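Local coordinates for protein glutathione S-transferase (Lodderomyces elongisporus, PDB 4IVF) that probably acts as a glutathione transferase of the Ure2p-like group, holding two glutathione molecules in each subunit of its dimer, at residues F154-I157 with L158-N161. Sequence-based numbering, arbitrary orientation.
Sequences FEDI and LSRN
Phe-154 and Leu-158 make a regular turn of alpha helix: the amide N of Leu-158 reaches O of Phe-154 at 3.0 Å, nearly straight at 166°. The isobutyl group of Leu-158 lies against that same oxygen, its CG 3.4 Å from Phe-154 O. The ring of Phe-154 leads off to meet that of Phe-113. One residue on, Glu-155 O accepts the amide of Ser-159, while the carboxylate of Glu-155 turns to the backbone N atoms of Leu-200 and Leu-201, at the start of helix 199-209.

Asp-156 does most of the polar work. Its backbone O takes a bond from Ser-159 OG, at 2.5 Å short enough that its exact length is doubtful, and, weakly, the amide of Arg-160. With CG swung anti to the backbone N (chi1 -170°), the carboxylate runs along the helix surface to Arg-160, one turn later. NH2 of Arg-160 meets OD2 of Asp-156 at 2.9 Å on the syn side but tilted well out of the carboxylate plane, in a salt bridge seconded by a weak but straight bond from NE to OD1. The two flat groups are steeply turned, 70° between planes, so this is no flat, side-by-side pairing. Val-50 O of the second subunit takes a further bond from NH2, which helps fix the guanidinium at the dimer contact.

Ile-157 O shares the amide of Arg-160 with Asp-156 O, receiving it at 3.1 Å; Asn-161 N repeats the i to i+3 spacing to Leu-158 O, consistent with a tighter final turn.

These residues lie at the C-terminal part of helix 137-159 and the turn that follows, in the all-helical GST domain. Phe-154 and Ile-157 pack on helix 102-131, Leu-158 on helix 199-209, and Asp-156 and Arg-160 against Pro-54 of the second subunit.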
loop_
_atom_site.group_PDB
_atom_site.type_symbol
_atom_site.label_atom_id
_atom_site.label_comp_id
_atom_site.label_asym_id
_atom_site.label_seq_id
_atom_site.Cartn_x
_atom_site.Cartn_y
_atom_site.Cartn_z
ATOM N N PHE F 154 4.136 -11.900 9.083
ATOM C CA PHE F 154 5.486 -11.347 9.184
ATOM C C PHE F 154 6.456 -12.268 9.954
ATOM O O PHE F 154 7.658 -12.273 9.678
ATOM C CB PHE F 154 5.463 -9.957 9.816
ATOM C CG PHE F 154 5.086 -8.848 8.861
ATOM C CD1 PHE F 154 5.925 -8.506 7.795
ATOM C CD2 PHE F 154 3.914 -8.112 9.054
ATOM C CE1 PHE F 154 5.583 -7.458 6.917
ATOM C CE2 PHE F 154 3.560 -7.063 8.189
ATOM C CZ PHE F 154 4.392 -6.732 7.119
ATOM N N GLU F 155 5.936 -13.029 10.920
ATOM C CA GLU F 155 6.746 -14.004 11.646
ATOM C C GLU F 155 7.131 -15.142 10.706
ATOM O O GLU F 155 8.274 -15.594 10.705
ATOM C CB GLU F 155 5.983 -14.537 12.859
ATOM C CG GLU F 155 6.728 -15.530 13.716
ATOM C CD GLU F 155 7.898 -14.917 14.470
ATOM O OE1 GLU F 155 8.123 -13.695 14.348
ATOM O OE2 GLU F 155 8.595 -15.663 15.192
ATOM N N ASP F 156 6.168 -15.604 9.909
ATOM C CA ASP F 156 6.443 -16.607 8.901
ATOM C C ASP F 156 7.488 -16.112 7.884
ATOM O O ASP F 156 8.409 -16.848 7.527
ATOM C CB ASP F 156 5.159 -17.028 8.185
ATOM C CG ASP F 156 5.370 -18.235 7.292
ATOM O OD1 ASP F 156 6.417 -18.893 7.451
ATOM O OD2 ASP F 156 4.504 -18.533 6.443
ATOM N N ILE F 157 7.341 -14.869 7.433
ATOM C CA ILE F 157 8.272 -14.269 6.480
ATOM C C ILE F 157 9.702 -14.295 7.027
ATOM O O ILE F 157 10.640 -14.751 6.344
ATOM C CB ILE F 157 7.836 -12.827 6.095
ATOM C CG1 ILE F 157 6.539 -12.882 5.299
ATOM C CG2 ILE F 157 8.896 -12.138 5.262
ATOM C CD1 ILE F 157 5.954 -11.551 4.998
ATOM N N LEU F 158 9.856 -13.852 8.275
ATOM C CA LEU F 158 11.153 -13.894 8.935
ATOM C C LEU F 158 11.715 -15.305 9.030
ATOM O O LEU F 158 12.924 -15.499 8.901
ATOM C CB LEU F 158 11.071 -13.283 10.332
ATOM C CG LEU F 158 10.952 -11.765 10.401
ATOM C CD1 LEU F 158 10.764 -11.346 11.832
ATOM C CD2 LEU F 158 12.188 -11.115 9.814
ATOM N N SER F 159 10.838 -16.284 9.245
ATOM C CA SER F 159 11.246 -17.682 9.394
ATOM C C SER F 159 11.797 -18.258 8.090
ATOM O O SER F 159 12.584 -19.208 8.102
ATOM C CB SER F 159 10.084 -18.546 9.893
ATOM O OG SER F 159 9.187 -18.829 8.838
ATOM N N ARG F 160 11.381 -17.678 6.972
ATOM C CA ARG F 160 11.843 -18.118 5.672
ATOM C C ARG F 160 13.207 -17.529 5.307
ATOM O O ARG F 160 13.787 -17.888 4.287
ATOM C CB ARG F 160 10.803 -17.785 4.604
ATOM C CG ARG F 160 9.493 -18.501 4.820
ATOM C CD ARG F 160 8.442 -18.055 3.831
ATOM N NE ARG F 160 7.129 -18.577 4.197
ATOM C CZ ARG F 160 6.179 -18.897 3.325
ATOM N NH1 ARG F 160 6.400 -18.756 2.023
ATOM N NH2 ARG F 160 5.012 -19.362 3.756
ATOM N N ASN F 161 13.723 -16.631 6.138
ATOM C CA ASN F 161 15.044 -16.042 5.894
ATOM C C ASN F 161 16.082 -16.670 6.827
ATOM O O ASN F 161 16.831 -15.977 7.517
ATOM C CB ASN F 161 14.999 -14.518 6.059
ATOM C CG ASN F 161 16.216 -13.822 5.465
ATOM O OD1 ASN F 161 17.051 -14.451 4.829
ATOM N ND2 ASN F 161 16.312 -12.518 5.671
#